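Local coordinates for penicillin-binding protein (PDB 3TG9) that probably reacts with penicillin-like beta-lactams through a serine nucleophile, as penicillin-binding proteins and serine beta-lactamases do, at residues Thr19-Met22 against Ile28-Ile31; Ile65-Glu70 against Ala178-Arg183; Leu74-Pro79 against Glu252-Lys257. All coordinates share one frame; numbering follows the deposited sequence.

Contact 1: residues Thr19-Met22 against Ile28-Ile31; sequences TALM and IPFI
Met22 and Phe30 form a hydrogen-bonded antiparallel pair. Phe30 N donates to Met22 O at 2.8 Å, and Met22 N returns a bond of 2.9 Å to Phe30 O, though the placement of Phe30 O is less certain. Weak CA-H...O contacts accompany these bonds: Pro29 CA lies 3.1 Å from Met22 O, and Ala20 O faces the CA of Ile31 at 3.5 Å. One residue along, Leu21 and Ile31 make the non-hydrogen-bonded pair. The Leu21 side chain runs parallel to those of Pro29 and Ile31, since a chi1 of 171° turns CG away from the backbone N: its CG meets Pro29 CB at 3.8 Å and its CD1 meets Ile31 CD1 at 3.9 Å. The CG2 branch of Ile31 reaches back to Thr19 CG2, while Thr19 OG1 bonds to Ser33 OG and Glu46 O. Leu21 and Pro29 pack on Met238 of helix 234-245, on the side of the sheet that carries Leu21 and Ile31. On the other face Met22 SD stands obliquely 5.4 Å from the centroid of the Phe30 ring, a Met-aromatic contact. These pairs lie next to the turn of the beta hairpin formed by strands 18-24 and 30-34, the latter at the edge of the antiparallel sheet.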
loop_
_atom_site.group_PDB
_atom_site.type_symbol
_atom_site.label_atom_id
_atom_site.label_comp_id
_atom_site.label_asym_id
_atom_site.label_seq_id
_atom_site.Cartn_x
_atom_site.Cartn_y
_atom_site.Cartn_z
ATOM N N THR B 19 -18.973 10.681 -0.877
ATOM C CA THR B 19 -19.610 11.861 -1.448
ATOM C C THR B 19 -20.778 11.465 -2.357
ATOM O O THR B 19 -20.606 10.689 -3.304
ATOM C CB THR B 19 -18.614 12.686 -2.261
ATOM O OG1 THR B 19 -17.610 13.216 -1.383
ATOM C CG2 THR B 19 -19.326 13.834 -2.982
ATOM N N ALA B 20 -21.964 11.992 -2.058
ATOM C CA ALA B 20 -23.136 11.787 -2.912
ATOM C C ALA B 20 -23.476 13.050 -3.693
ATOM O O ALA B 20 -23.187 14.160 -3.246
ATOM C CB ALA B 20 -24.331 11.335 -2.081
ATOM N N LEU B 21 -24.085 12.879 -4.862
ATOM C CA LEU B 21 -24.498 14.001 -5.698
ATOM C C LEU B 21 -25.864 13.729 -6.337
ATOM O O LEU B 21 -26.183 12.589 -6.695
ATOM C CB LEU B 21 -23.447 14.285 -6.777
ATOM C CG LEU B 21 -23.751 15.286 -7.895
ATOM C CD1 LEU B 21 -22.472 15.801 -8.502
ATOM C CD2 LEU B 21 -24.611 14.664 -8.978
ATOM N N MET B 22 -26.670 14.780 -6.473
ATOM C CA MET B 22 -27.949 14.684 -7.189
ATOM C C MET B 22 -28.194 15.921 -8.036
ATOM O O MET B 22 -28.076 17.042 -7.553
ATOM C CB MET B 22 -29.117 14.521 -6.226
ATOM C CG MET B 22 -30.383 15.156 -6.757
ATOM S SD MET B 22 -31.662 15.329 -5.508
ATOM C CE MET B 22 -32.488 13.752 -5.653
ATOM N N ILE B 28 -28.360 23.190 -10.563
ATOM C CA ILE B 28 -27.047 22.838 -10.062
ATOM C C ILE B 28 -27.241 21.703 -9.070
ATOM O O ILE B 28 -28.284 21.625 -8.410
ATOM C CB ILE B 28 -26.356 24.040 -9.365
ATOM C CG1 ILE B 28 -26.912 24.240 -7.948
ATOM C CG2 ILE B 28 -26.504 25.312 -10.209
ATOM C CD1 ILE B 28 -25.901 24.825 -6.958
ATOM N N PRO B 29 -26.237 20.824 -8.949
ATOM C CA PRO B 29 -26.371 19.607 -8.142
ATOM C C PRO B 29 -26.424 19.891 -6.652
ATOM O O PRO B 29 -25.896 20.896 -6.223
ATOM C CB PRO B 29 -25.087 18.832 -8.463
ATOM C CG PRO B 29 -24.514 19.488 -9.693
ATOM C CD PRO B 29 -24.928 20.909 -9.617
ATOM N N PHE B 30 -27.086 19.037 -5.884
ATOM C CA PHE B 30 -26.847 18.987 -4.451
ATOM C C PHE B 30 -25.655 18.047 -4.251
ATOM O O PHE B 30 -25.665 16.911 -4.735
ATOM C CB PHE B 30 -28.055 18.417 -3.704
ATOM C CG PHE B 30 -29.245 19.339 -3.643
ATOM C CD1 PHE B 30 -29.775 19.726 -2.416
ATOM C CD2 PHE B 30 -29.856 19.793 -4.803
ATOM C CE1 PHE B 30 -30.882 20.557 -2.348
ATOM C CE2 PHE B 30 -30.961 20.631 -4.741
ATOM C CZ PHE B 30 -31.473 21.013 -3.509
ATOM N N ILE B 31 -24.625 18.513 -3.553
ATOM C CA ILE B 31 -23.456 17.682 -3.302
ATOM C C ILE B 31 -23.174 17.596 -1.814
ATOM O O ILE B 31 -23.192 18.609 -1.117
ATOM C CB ILE B 31 -22.219 18.225 -4.015
ATOM C CG1 ILE B 31 -22.551 18.534 -5.474
ATOM C CG2 ILE B 31 -21.055 17.236 -3.890
ATOM C CD1 ILE B 31 -21.344 18.829 -6.329
#

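Contact 2: residues Ile65-Glu70 against Ala178-Arg183; sequences ICQLVE and ANVFQR
Gln67 reaches from helix 58-70 to Asn179, Val180 and Arg183 at the end of helix 172-182, and it supplies nearly all of the contact from its side. Its chain is extended beyond CG, which carries the terminal amide across the gap between the helices. There NE2 donates to Asn179 O at 3.0 Å in an almost straight bond, 176° at the hydrogen. The acceptor lies in the plane of the Gln67 amide, but the donor stands above the carbonyl plane, 37° out of it. NE2 also bonds to Leu249 O and OE1 to Tyr175 OH, so three partners fix the rotation of this buried amide. OE1 further touches Asn179 CB at 3.4 Å and, more loosely, Val180 CG2 at 4.3 Å. The helix carrying Gln67 has at its start a sequence that fits the SxxK motif, consistent with the central helix of the penicillin-binding protein fold, and here one flank of it is tied to the last, pi-type turn of helix 172-182. Arg183 runs antiparallel to Gln67, its guanidinium nearly parallel to the amide, 17° between planes, with Gln67 NE2 over one of its faces and 3.6 Å from NH1. A turn further on, Glu70 keeps its OE2 4.9 Å from Arg183 NH2, a distance at which opposite charges may still attract, while its OE1 accepts from Asn251 N.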
loop_
_atom_site.group_PDB
_atom_site.type_symbol
_atom_site.label_atom_id
_atom_site.label_comp_id
_atom_site.label_asym_id
_atom_site.label_seq_id
_atom_site.Cartn_x
_atom_site.Cartn_y
_atom_site.Cartn_z
ATOM N N ILE B 65 -14.771 1.586 -26.602
ATOM C CA ILE B 65 -14.920 0.578 -27.648
ATOM C C ILE B 65 -15.887 1.053 -28.725
ATOM O O ILE B 65 -15.684 0.803 -29.918
ATOM C CB ILE B 65 -15.420 -0.755 -27.080
ATOM C CG1 ILE B 65 -14.271 -1.515 -26.414
ATOM C CG2 ILE B 65 -16.040 -1.601 -28.188
ATOM C CD1 ILE B 65 -13.229 -2.017 -27.394
ATOM N N CYS B 66 -16.936 1.746 -28.300
ATOM C CA CYS B 66 -17.904 2.303 -29.241
ATOM C C CYS B 66 -17.272 3.405 -30.084
ATOM O O CYS B 66 -17.573 3.523 -31.268
ATOM C CB CYS B 66 -19.135 2.823 -28.501
ATOM S SG CYS B 66 -20.111 1.505 -27.771
ATOM N N GLN B 67 -16.384 4.198 -29.485
ATOM C CA GLN B 67 -15.720 5.274 -30.224
ATOM C C GLN B 67 -14.865 4.727 -31.356
ATOM O O GLN B 67 -14.762 5.340 -32.420
ATOM C CB GLN B 67 -14.843 6.121 -29.313
ATOM C CG GLN B 67 -15.586 6.948 -28.300
ATOM C CD GLN B 67 -14.635 7.712 -27.411
ATOM O OE1 GLN B 67 -13.506 7.274 -27.188
ATOM N NE2 GLN B 67 -15.078 8.859 -26.901
ATOM N N LEU B 68 -14.242 3.579 -31.117
ATOM C CA LEU B 68 -13.444 2.928 -32.145
ATOM C C LEU B 68 -14.351 2.426 -33.262
ATOM O O LEU B 68 -13.998 2.486 -34.441
ATOM C CB LEU B 68 -12.641 1.772 -31.554
ATOM C CG LEU B 68 -11.629 2.154 -30.469
ATOM C CD1 LEU B 68 -10.915 0.923 -29.972
ATOM C CD2 LEU B 68 -10.640 3.183 -30.993
ATOM N N VAL B 69 -15.522 1.926 -32.890
ATOM C CA VAL B 69 -16.491 1.499 -33.891
ATOM C C VAL B 69 -16.993 2.710 -34.678
ATOM O O VAL B 69 -16.967 2.706 -35.904
ATOM C CB VAL B 69 -17.654 0.701 -33.270
ATOM C CG1 VAL B 69 -18.677 0.304 -34.342
ATOM C CG2 VAL B 69 -17.120 -0.537 -32.556
ATOM N N GLU B 70 -17.408 3.758 -33.973
ATOM C CA GLU B 70 -17.893 4.972 -34.627
ATOM C C GLU B 70 -16.835 5.592 -35.533
ATOM O O GLU B 70 -17.164 6.249 -36.522
ATOM C CB GLU B 70 -18.394 6.003 -33.604
ATOM C CG GLU B 70 -18.610 7.398 -34.181
ATOM C CD GLU B 70 -19.280 8.360 -33.205
ATOM O OE1 GLU B 70 -19.921 7.874 -32.249
ATOM O OE2 GLU B 70 -19.174 9.601 -33.391
ATOM N N ALA B 178 -7.800 10.468 -22.264
ATOM C CA ALA B 178 -7.757 11.389 -23.394
ATOM C C ALA B 178 -9.101 11.487 -24.132
ATOM O O ALA B 178 -9.611 12.581 -24.372
ATOM C CB ALA B 178 -6.649 10.976 -24.357
ATOM N N ASN B 179 -9.675 10.339 -24.477
ATOM C CA ASN B 179 -10.878 10.287 -25.300
ATOM C C ASN B 179 -12.184 10.258 -24.524
ATOM O O ASN B 179 -13.262 10.371 -25.112
ATOM C CB ASN B 179 -10.816 9.083 -26.230
ATOM C CG ASN B 179 -9.631 9.138 -27.157
ATOM O OD1 ASN B 179 -9.589 9.952 -28.073
ATOM N ND2 ASN B 179 -8.653 8.278 -26.920
ATOM N N VAL B 180 -12.104 10.102 -23.210
ATOM C CA VAL B 180 -13.317 10.052 -22.406
ATOM C C VAL B 180 -13.331 11.086 -21.290
ATOM O O VAL B 180 -14.236 11.903 -21.227
ATOM C CB VAL B 180 -13.571 8.653 -21.827
ATOM C CG1 VAL B 180 -14.789 8.677 -20.922
ATOM C CG2 VAL B 180 -13.752 7.643 -22.950
ATOM N N PHE B 181 -12.340 11.059 -20.404
ATOM C CA PHE B 181 -12.304 12.054 -19.336
ATOM C C PHE B 181 -12.138 13.469 -19.884
ATOM O O PHE B 181 -12.783 14.400 -19.408
ATOM C CB PHE B 181 -11.200 11.757 -18.318
ATOM C CG PHE B 181 -11.378 10.453 -17.594
ATOM C CD1 PHE B 181 -12.612 9.815 -17.575
ATOM C CD2 PHE B 181 -10.317 9.873 -16.916
ATOM C CE1 PHE B 181 -12.783 8.609 -16.912
ATOM C CE2 PHE B 181 -10.478 8.672 -16.244
ATOM C CZ PHE B 181 -11.705 8.037 -16.237
ATOM N N GLN B 182 -11.276 13.623 -20.882
ATOM C CA GLN B 182 -10.923 14.945 -21.381
ATOM C C GLN B 182 -12.059 15.444 -22.249
ATOM O O GLN B 182 -12.507 16.582 -22.119
ATOM C CB GLN B 182 -9.642 14.874 -22.212
ATOM C CG GLN B 182 -8.906 16.199 -22.343
ATOM C CD GLN B 182 -8.010 16.487 -21.145
ATOM O OE1 GLN B 182 -8.428 16.364 -19.989
ATOM N NE2 GLN B 182 -6.769 16.870 -21.420
ATOM N N ARG B 183 -12.519 14.561 -23.126
ATOM C CA ARG B 183 -13.593 14.851 -24.061
ATOM C C ARG B 183 -14.930 15.072 -23.348
ATOM O O ARG B 183 -15.921 15.406 -23.989
ATOM C CB ARG B 183 -13.700 13.712 -25.081
ATOM C CG ARG B 183 -14.282 14.107 -26.423
ATOM C CD ARG B 183 -14.121 12.982 -27.439
ATOM N NE ARG B 183 -15.231 12.949 -28.390
ATOM C CZ ARG B 183 -15.327 12.092 -29.405
ATOM N NH1 ARG B 183 -14.368 11.194 -29.606
ATOM N NH2 ARG B 183 -16.384 12.130 -30.219
#

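Contact 3: residues Leu74-Pro79 against Glu252-Lys257; sequences LSFDTP and ETYTQK
Phe76, the second residue of a type I beta turn running from Ser75 to Thr78, reaches out of the loop after helix 58-70 to meet Tyr254 and Lys257 on helix 252-258. The contact is a loop-to-helix packing in which one aromatic ring carries the whole of the loop's share. A chi1 of -60° turns the ring toward the helix, and its CE2 comes to 3.8 Å from Tyr254 CE2. The two side chains cross obliquely: Phe76 CE2 arrives at the edge of the tyrosine ring, near its plane. Phe76 CZ also approaches Tyr254 CD2, at 4.1 Å.

Lys257, one turn further along the helix than Tyr254, approaches the same ring differently. Its ammonium group stands at the edge of the Phe76 ring, where NZ lies near the ring plane and 3.7 Å from CD2; placed there, it does not sit over the pi face as a cation-pi partner would.

The base of Phe76 is set by the turn itself. Ser75 O accepts from Thr78 N at 3.1 Å and from Thr78 OG1 at 2.7 Å, both donors coming from the same face of the carbonyl plane. A weak bond from Asp77 N to Ser75 OG adds to the closure. Beyond the two segments, the Phe76 ring meets that of Tyr273 with planes about 45° apart, and it also packs on His94 and Leu97 of helix 93-98. Helix 58-70 lies against both partners, with Val69 touching Phe76 as well as Tyr254, so the loop and helix 252-258 meet beside its C-terminal end.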
loop_
_atom_site.group_PDB
_atom_site.type_symbol
_atom_site.label_atom_id
_atom_site.label_comp_id
_atom_site.label_asym_id
_atom_site.label_seq_id
_atom_site.Cartn_x
_atom_site.Cartn_y
_atom_site.Cartn_z
ATOM N N LEU B 74 -13.179 -0.343 -36.091
ATOM C CA LEU B 74 -13.636 -1.562 -35.434
ATOM C C LEU B 74 -15.155 -1.680 -35.547
ATOM O O LEU B 74 -15.837 -0.676 -35.728
ATOM C CB LEU B 74 -13.232 -1.516 -33.963
ATOM C CG LEU B 74 -13.730 -2.556 -32.966
ATOM C CD1 LEU B 74 -12.958 -3.871 -33.095
ATOM C CD2 LEU B 74 -13.590 -1.991 -31.563
ATOM N N SER B 75 -15.675 -2.901 -35.435
ATOM C CA SER B 75 -17.120 -3.136 -35.466
ATOM C C SER B 75 -17.560 -4.116 -34.371
ATOM O O SER B 75 -16.749 -4.880 -33.858
ATOM C CB SER B 75 -17.550 -3.660 -36.840
ATOM O OG SER B 75 -17.430 -5.069 -36.911
ATOM N N PHE B 76 -18.844 -4.096 -34.018
ATOM C CA PHE B 76 -19.345 -4.929 -32.928
ATOM C C PHE B 76 -19.404 -6.409 -33.297
ATOM O O PHE B 76 -19.615 -7.265 -32.433
ATOM C CB PHE B 76 -20.721 -4.448 -32.457
ATOM C CG PHE B 76 -20.732 -3.029 -31.951
ATOM C CD1 PHE B 76 -19.929 -2.649 -30.892
ATOM C CD2 PHE B 76 -21.563 -2.082 -32.524
ATOM C CE1 PHE B 76 -19.946 -1.345 -30.423
ATOM C CE2 PHE B 76 -21.585 -0.778 -32.062
ATOM C CZ PHE B 76 -20.777 -0.411 -31.009
ATOM N N ASP B 77 -19.214 -6.703 -34.581
ATOM C CA ASP B 77 -19.228 -8.082 -35.076
ATOM C C ASP B 77 -17.820 -8.638 -35.210
ATOM O O ASP B 77 -17.625 -9.842 -35.404
ATOM C CB ASP B 77 -19.928 -8.152 -36.433
ATOM C CG ASP B 77 -21.423 -8.011 -36.316
ATOM O OD1 ASP B 77 -21.978 -8.485 -35.297
ATOM O OD2 ASP B 77 -22.040 -7.429 -37.236
ATOM N N THR B 78 -16.844 -7.741 -35.124
ATOM C CA THR B 78 -15.444 -8.111 -35.231
ATOM C C THR B 78 -15.135 -9.225 -34.245
ATOM O O THR B 78 -15.493 -9.130 -33.075
ATOM C CB THR B 78 -14.548 -6.903 -34.931
ATOM O OG1 THR B 78 -14.985 -5.786 -35.719
ATOM C CG2 THR B 78 -13.092 -7.217 -35.242
ATOM N N PRO B 79 -14.489 -10.299 -34.723
ATOM C CA PRO B 79 -14.079 -11.405 -33.854
ATOM C C PRO B 79 -12.887 -11.005 -33.001
ATOM O O PRO B 79 -12.049 -10.221 -33.441
ATOM C CB PRO B 79 -13.663 -12.501 -34.846
ATOM C CG PRO B 79 -14.266 -12.098 -36.158
ATOM C CD PRO B 79 -14.255 -10.603 -36.144
ATOM N N GLU B 252 -25.267 10.303 -31.996
ATOM C CA GLU B 252 -26.561 9.819 -31.517
ATOM C C GLU B 252 -26.787 8.314 -31.748
ATOM O O GLU B 252 -27.230 7.600 -30.848
ATOM C CB GLU B 252 -27.689 10.644 -32.139
ATOM C CG GLU B 252 -29.060 10.051 -31.939
ATOM C CD GLU B 252 -30.120 10.812 -32.697
ATOM O OE1 GLU B 252 -30.489 11.922 -32.259
ATOM O OE2 GLU B 252 -30.577 10.299 -33.735
ATOM N N THR B 253 -26.491 7.840 -32.954
ATOM C CA THR B 253 -26.619 6.424 -33.278
ATOM C C THR B 253 -25.821 5.523 -32.329
ATOM O O THR B 253 -26.338 4.527 -31.820
ATOM C CB THR B 253 -26.128 6.131 -34.708
ATOM O OG1 THR B 253 -26.912 6.870 -35.652
ATOM C CG2 THR B 253 -26.248 4.653 -35.015
ATOM N N TYR B 254 -24.552 5.858 -32.106
ATOM C CA TYR B 254 -23.698 4.999 -31.281
ATOM C C TYR B 254 -23.980 5.125 -29.791
ATOM O O TYR B 254 -23.938 4.135 -29.065
ATOM C CB TYR B 254 -22.214 5.177 -31.619
ATOM C CG TYR B 254 -21.861 4.463 -32.897
ATOM C CD1 TYR B 254 -21.861 5.134 -34.117
ATOM C CD2 TYR B 254 -21.585 3.107 -32.897
ATOM C CE1 TYR B 254 -21.559 4.477 -35.298
ATOM C CE2 TYR B 254 -21.283 2.439 -34.066
ATOM C CZ TYR B 254 -21.272 3.127 -35.264
ATOM O OH TYR B 254 -20.974 2.459 -36.431
ATOM N N THR B 255 -24.292 6.332 -29.342
ATOM C CA THR B 255 -24.766 6.513 -27.977
ATOM C C THR B 255 -25.979 5.620 -27.702
ATOM O O THR B 255 -26.032 4.907 -26.691
ATOM C CB THR B 255 -25.148 7.961 -27.716
ATOM O OG1 THR B 255 -24.017 8.798 -27.975
ATOM C CG2 THR B 255 -25.586 8.137 -26.271
ATOM N N GLN B 256 -26.939 5.655 -28.623
ATOM C CA GLN B 256 -28.182 4.898 -28.504
ATOM C C GLN B 256 -27.938 3.395 -28.571
ATOM O O GLN B 256 -28.603 2.624 -27.876
ATOM C CB GLN B 256 -29.147 5.329 -29.611
ATOM C CG GLN B 256 -30.616 4.975 -29.389
ATOM C CD GLN B 256 -31.544 5.905 -30.168
ATOM O OE1 GLN B 256 -31.181 7.046 -30.475
ATOM N NE2 GLN B 256 -32.745 5.422 -30.491
ATOM N N LYS B 257 -26.991 2.976 -29.409
ATOM C CA LYS B 257 -26.624 1.564 -29.485
ATOM C C LYS B 257 -26.052 1.073 -28.152
ATOM O O LYS B 257 -26.308 -0.058 -27.736
ATOM C CB LYS B 257 -25.617 1.312 -30.615
ATOM C CG LYS B 257 -26.130 1.658 -32.014
ATOM C CD LYS B 257 -25.403 0.873 -33.105
ATOM C CE LYS B 257 -25.614 -0.634 -32.929
ATOM N NZ LYS B 257 -24.930 -1.455 -33.981
#

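In the fold
From the N terminus, contact 1 comes first and closes the short hairpin between strands 18-24 and 30-34 before the other two open. Contact 2 then joins helix 58-70 to helix 172-182 across more than a hundred residues, and contact 3 spans a still longer stretch from the loop 74-79 to helix 252-258. The segments of contacts 2 and 3 alternate along the chain, so these two cross. Their centres lie about 12 Å apart and they touch through Val69 and Glu70 of helix 58-70. Contact 1 is separate, its centre about 26 Å from that of contact 2 and about 32 Å from that of contact 3, at the margin of the main sheet.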